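Local coordinates for protein dextranase (Pseudarthrobacter oxydans, PDB 6NZS) that hydrolyses internal alpha-1,6-glucosidic linkages of dextran as an endo-acting glycoside hydrolase of family 49, at residues E228-M239 with K252-K263. Residues are numbered along the deposited sequence; the frame is centred on the assembly and turned at random.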
loop_
_atom_site.group_PDB
_atom_site.type_symbol
_atom_site.label_atom_id
_atom_site.label_comp_id
_atom_site.label_asym_id
_atom_site.label_seq_id
_atom_site.Cartn_x
_atom_site.Cartn_y
_atom_site.Cartn_z
ATOM N N GLU A 228 -28.022 0.331 -12.490
ATOM C CA GLU A 228 -27.001 1.361 -12.362
ATOM C C GLU A 228 -26.009 1.083 -11.242
ATOM O O GLU A 228 -24.896 1.620 -11.271
ATOM C CB GLU A 228 -27.667 2.707 -12.063
ATOM C CG GLU A 228 -28.501 3.273 -13.201
ATOM C CD GLU A 228 -29.229 4.527 -12.762
ATOM O OE1 GLU A 228 -30.282 4.400 -12.108
ATOM O OE2 GLU A 228 -28.734 5.638 -13.044
ATOM N N ILE A 229 -26.397 0.281 -10.258
ATOM C CA ILE A 229 -25.621 0.074 -9.041
ATOM C C ILE A 229 -25.572 -1.419 -8.763
ATOM O O ILE A 229 -26.601 -2.100 -8.824
ATOM C CB ILE A 229 -26.278 0.801 -7.852
ATOM C CG1 ILE A 229 -26.375 2.305 -8.122
ATOM C CG2 ILE A 229 -25.542 0.501 -6.538
ATOM C CD1 ILE A 229 -27.372 3.008 -7.236
ATOM N N ILE A 230 -24.385 -1.929 -8.443
ATOM C CA ILE A 230 -24.222 -3.303 -7.987
ATOM C C ILE A 230 -23.888 -3.236 -6.506
ATOM O O ILE A 230 -22.873 -2.640 -6.120
ATOM C CB ILE A 230 -23.144 -4.052 -8.781
ATOM C CG1 ILE A 230 -23.479 -4.039 -10.277
ATOM C CG2 ILE A 230 -23.029 -5.484 -8.271
ATOM C CD1 ILE A 230 -22.363 -4.551 -11.164
ATOM N N TYR A 231 -24.752 -3.824 -5.679
ATOM C CA TYR A 231 -24.705 -3.688 -4.226
ATOM C C TYR A 231 -24.479 -5.075 -3.647
ATOM O O TYR A 231 -25.356 -5.939 -3.741
ATOM C CB TYR A 231 -26.040 -3.119 -3.752
ATOM C CG TYR A 231 -26.156 -2.752 -2.283
ATOM C CD1 TYR A 231 -25.996 -3.701 -1.280
ATOM C CD2 TYR A 231 -26.475 -1.451 -1.908
ATOM C CE1 TYR A 231 -26.129 -3.359 0.053
ATOM C CE2 TYR A 231 -26.604 -1.101 -0.581
ATOM C CZ TYR A 231 -26.429 -2.062 0.393
ATOM O OH TYR A 231 -26.564 -1.715 1.726
ATOM N N PHE A 232 -23.308 -5.292 -3.045
ATOM C CA PHE A 232 -22.984 -6.569 -2.415
ATOM C C PHE A 232 -23.342 -6.481 -0.938
ATOM O O PHE A 232 -22.674 -5.784 -0.166
ATOM C CB PHE A 232 -21.506 -6.911 -2.585
ATOM C CG PHE A 232 -21.127 -7.300 -3.983
ATOM C CD1 PHE A 232 -20.731 -6.338 -4.901
ATOM C CD2 PHE A 232 -21.133 -8.634 -4.372
ATOM C CE1 PHE A 232 -20.371 -6.694 -6.188
ATOM C CE2 PHE A 232 -20.763 -8.999 -5.664
ATOM C CZ PHE A 232 -20.384 -8.026 -6.568
ATOM N N LYS A 233 -24.404 -7.176 -0.546
ATOM C CA LYS A 233 -24.773 -7.273 0.852
ATOM C C LYS A 233 -23.725 -8.099 1.591
ATOM O O LYS A 233 -22.908 -8.782 0.964
ATOM C CB LYS A 233 -26.152 -7.930 0.972
ATOM C CG LYS A 233 -27.291 -7.037 0.494
ATOM C CD LYS A 233 -28.658 -7.617 0.830
ATOM C CE LYS A 233 -28.979 -8.829 -0.019
ATOM N NZ LYS A 233 -30.319 -9.401 0.319
ATOM N N PRO A 234 -23.717 -8.053 2.921
ATOM C CA PRO A 234 -22.792 -8.915 3.666
ATOM C C PRO A 234 -22.960 -10.365 3.233
ATOM O O PRO A 234 -24.079 -10.844 3.016
ATOM C CB PRO A 234 -23.198 -8.698 5.128
ATOM C CG PRO A 234 -23.790 -7.333 5.142
ATOM C CD PRO A 234 -24.506 -7.187 3.820
ATOM N N GLY A 235 -21.840 -11.056 3.091
ATOM C CA GLY A 235 -21.825 -12.397 2.547
ATOM C C GLY A 235 -20.554 -12.615 1.753
ATOM O O GLY A 235 -19.666 -11.766 1.721
ATOM N N THR A 236 -20.474 -13.776 1.107
ATOM C CA THR A 236 -19.301 -14.154 0.329
ATOM C C THR A 236 -19.689 -14.409 -1.119
ATOM O O THR A 236 -20.705 -15.061 -1.392
ATOM C CB THR A 236 -18.626 -15.402 0.923
ATOM O OG1 THR A 236 -18.191 -15.107 2.257
ATOM C CG2 THR A 236 -17.426 -15.839 0.077
ATOM N N TYR A 237 -18.864 -13.908 -2.038
ATOM C CA TYR A 237 -19.121 -13.964 -3.471
ATOM C C TYR A 237 -17.837 -14.358 -4.192
ATOM O O TYR A 237 -16.740 -13.980 -3.774
ATOM C CB TYR A 237 -19.611 -12.600 -3.990
ATOM C CG TYR A 237 -20.721 -12.007 -3.145
ATOM C CD1 TYR A 237 -20.442 -11.284 -1.986
ATOM C CD2 TYR A 237 -22.053 -12.172 -3.507
ATOM C CE1 TYR A 237 -21.463 -10.753 -1.205
ATOM C CE2 TYR A 237 -23.078 -11.635 -2.750
ATOM C CZ TYR A 237 -22.784 -10.928 -1.601
ATOM O OH TYR A 237 -23.817 -10.409 -0.852
ATOM N N SER A 238 -17.973 -15.116 -5.284
ATOM C CA SER A 238 -16.827 -15.699 -5.976
ATOM C C SER A 238 -16.957 -15.485 -7.479
ATOM O O SER A 238 -17.924 -15.949 -8.091
ATOM C CB SER A 238 -16.728 -17.200 -5.677
ATOM O OG SER A 238 -15.752 -17.808 -6.509
ATOM N N MET A 239 -15.974 -14.805 -8.076
ATOM C CA MET A 239 -15.917 -14.665 -9.530
ATOM C C MET A 239 -15.166 -15.805 -10.204
ATOM O O MET A 239 -15.333 -16.012 -11.411
ATOM C CB MET A 239 -15.273 -13.331 -9.928
ATOM C CG MET A 239 -16.128 -12.099 -9.638
ATOM S SD MET A 239 -15.470 -10.615 -10.418
ATOM C CE MET A 239 -16.202 -9.337 -9.398
ATOM N N LYS A 252 -22.653 2.664 -12.619
ATOM C CA LYS A 252 -21.907 3.817 -12.141
ATOM C C LYS A 252 -21.374 3.632 -10.729
ATOM O O LYS A 252 -20.603 4.475 -10.261
ATOM C CB LYS A 252 -22.787 5.080 -12.184
ATOM C CG LYS A 252 -23.990 5.022 -11.241
ATOM C CD LYS A 252 -24.955 6.193 -11.421
ATOM C CE LYS A 252 -26.017 6.179 -10.323
ATOM N NZ LYS A 252 -27.035 7.259 -10.486
ATOM N N TRP A 253 -21.758 2.559 -10.044
ATOM C CA TRP A 253 -21.443 2.417 -8.627
ATOM C C TRP A 253 -21.364 0.938 -8.287
ATOM O O TRP A 253 -22.298 0.186 -8.577
ATOM C CB TRP A 253 -22.560 3.077 -7.812
ATOM C CG TRP A 253 -22.270 3.388 -6.363
ATOM C CD1 TRP A 253 -21.307 2.833 -5.556
ATOM C CD2 TRP A 253 -22.976 4.331 -5.557
ATOM N NE1 TRP A 253 -21.376 3.391 -4.297
ATOM C CE2 TRP A 253 -22.391 4.314 -4.276
ATOM C CE3 TRP A 253 -24.041 5.205 -5.804
ATOM C CZ2 TRP A 253 -22.843 5.134 -3.241
ATOM C CZ3 TRP A 253 -24.492 6.009 -4.776
ATOM C CH2 TRP A 253 -23.893 5.974 -3.511
ATOM N N VAL A 254 -20.253 0.525 -7.672
ATOM C CA VAL A 254 -20.128 -0.786 -7.045
ATOM C C VAL A 254 -19.967 -0.555 -5.549
ATOM O O VAL A 254 -19.099 0.222 -5.128
ATOM C CB VAL A 254 -18.939 -1.577 -7.619
ATOM C CG1 VAL A 254 -18.671 -2.815 -6.767
ATOM C CG2 VAL A 254 -19.221 -1.957 -9.070
ATOM N N TYR A 255 -20.821 -1.190 -4.751
ATOM C CA TYR A 255 -20.832 -1.008 -3.307
ATOM C C TYR A 255 -20.573 -2.347 -2.635
ATOM O O TYR A 255 -21.265 -3.333 -2.912
ATOM C CB TYR A 255 -22.179 -0.435 -2.830
ATOM C CG TYR A 255 -22.228 -0.280 -1.332
ATOM C CD1 TYR A 255 -21.460 0.683 -0.690
ATOM C CD2 TYR A 255 -23.011 -1.115 -0.555
ATOM C CE1 TYR A 255 -21.474 0.815 0.687
ATOM C CE2 TYR A 255 -23.042 -0.985 0.832
ATOM C CZ TYR A 255 -22.263 -0.025 1.446
ATOM O OH TYR A 255 -22.277 0.100 2.820
ATOM N N LEU A 256 -19.580 -2.380 -1.751
ATOM C CA LEU A 256 -19.248 -3.565 -0.960
ATOM C C LEU A 256 -19.606 -3.245 0.485
ATOM O O LEU A 256 -18.910 -2.468 1.143
ATOM C CB LEU A 256 -17.760 -3.909 -1.067
ATOM C CG LEU A 256 -17.134 -4.015 -2.458
ATOM C CD1 LEU A 256 -15.691 -4.486 -2.338
ATOM C CD2 LEU A 256 -17.914 -4.957 -3.344
ATOM N N ALA A 257 -20.685 -3.834 0.980
ATOM C CA ALA A 257 -21.122 -3.545 2.331
ATOM C C ALA A 257 -20.071 -4.011 3.330
ATOM O O ALA A 257 -19.284 -4.921 3.045
ATOM C CB ALA A 257 -22.432 -4.273 2.619
ATOM N N PRO A 258 -20.041 -3.411 4.521
ATOM C CA PRO A 258 -19.232 -3.995 5.595
ATOM C C PRO A 258 -19.707 -5.418 5.830
ATOM O O PRO A 258 -20.902 -5.669 5.991
ATOM C CB PRO A 258 -19.527 -3.094 6.802
ATOM C CG PRO A 258 -20.810 -2.411 6.469
ATOM C CD PRO A 258 -20.857 -2.274 4.983
ATOM N N GLY A 259 -18.773 -6.360 5.808
ATOM C CA GLY A 259 -19.137 -7.756 5.902
ATOM C C GLY A 259 -19.319 -8.459 4.575
ATOM O O GLY A 259 -19.548 -9.677 4.565
ATOM N N ALA A 260 -19.235 -7.739 3.458
ATOM C CA ALA A 260 -19.162 -8.388 2.160
ATOM C C ALA A 260 -17.721 -8.772 1.865
ATOM O O ALA A 260 -16.790 -8.009 2.144
ATOM C CB ALA A 260 -19.679 -7.452 1.069
ATOM N N TYR A 261 -17.541 -9.965 1.302
ATOM C CA TYR A 261 -16.236 -10.468 0.882
ATOM C C TYR A 261 -16.394 -10.966 -0.547
ATOM O O TYR A 261 -17.057 -11.984 -0.784
ATOM C CB TYR A 261 -15.773 -11.593 1.808
ATOM C CG TYR A 261 -14.308 -11.969 1.670
ATOM C CD1 TYR A 261 -13.879 -12.841 0.681
ATOM C CD2 TYR A 261 -13.357 -11.455 2.546
ATOM C CE1 TYR A 261 -12.548 -13.191 0.569
ATOM C CE2 TYR A 261 -12.018 -11.801 2.438
ATOM C CZ TYR A 261 -11.622 -12.663 1.450
ATOM O OH TYR A 261 -10.290 -13.000 1.352
ATOM N N VAL A 262 -15.816 -10.237 -1.493
ATOM C CA VAL A 262 -15.941 -10.537 -2.914
ATOM C C VAL A 262 -14.580 -10.991 -3.425
ATOM O O VAL A 262 -13.611 -10.222 -3.399
ATOM C CB VAL A 262 -16.424 -9.306 -3.697
ATOM C CG1 VAL A 262 -16.485 -9.623 -5.190
ATOM C CG2 VAL A 262 -17.784 -8.847 -3.173
ATOM N N LYS A 263 -14.504 -12.233 -3.899
ATOM C CA LYS A 263 -13.318 -12.715 -4.601
ATOM C C LYS A 263 -13.499 -12.374 -6.075
ATOM O O LYS A 263 -14.398 -12.914 -6.732
ATOM C CB LYS A 263 -13.171 -14.220 -4.401
ATOM C CG LYS A 263 -13.187 -14.626 -2.945
ATOM C CD LYS A 263 -13.072 -16.128 -2.773
ATOM C CE LYS A 263 -13.156 -16.487 -1.294
ATOM N NZ LYS A 263 -12.761 -17.897 -1.063
#
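Phe232 reaches from strand 229-232 into a pocket of aliphatic side chains belonging to 252-263. Its CB lies 4.1 Å from Ala260 CB and near the carbonyl of Tyr255. With CG turned beside the backbone N (chi1 -72°), the ring meets Val262 and Leu256 together: CD1 touches Leu256 CD2 at 3.5 Å, while CG, CD2 and CE2 pass under Val262 CG2, which makes a CH-pi contact 3.8 Å from the ring centroid. CE1 faces Val254 CG1 near the plane of the ring, at its edge. Phe232 CD2 in turn sits over the face of Tyr237, whose CD1 packs on Val262 CG2 and whose OH donates a 2.6 Å hydrogen bond to Lys233 O from above the carbonyl plane.

On the other side of the strands, Tyr255 directs the CD2-CE2 edge of its ring at the face of Tyr231 in an edge-to-face pair, planes at 53°, with CD2 over the centre of the Tyr231 ring. An alanine in place of Tyr231 would remove that face and is likely to leave the Tyr255 edge without its aromatic partner and freer to turn. Tyr213, just past the end of strand 211-212, also meets the Tyr231 ring.

The backbones form two hydrogen-bonded parallel ladders, among them the bond from Phe232 N to Tyr255 O (2.8 Å). The register slips by one residue between them, where the type II turn Ala257-Ala260 bulges past Pro234 and Gly259 O accepts from Gly235 N. Phe266 of strand 266-268 and Leu284 of strand 283-285 also pack on this interior cluster. Tyrosines lined up on one face, apolar residues packed on the other, inside the coil, and parallel strands in register within each ladder are characteristic of neighbouring coils in the right-handed parallel beta-helix of family 49 dextranases.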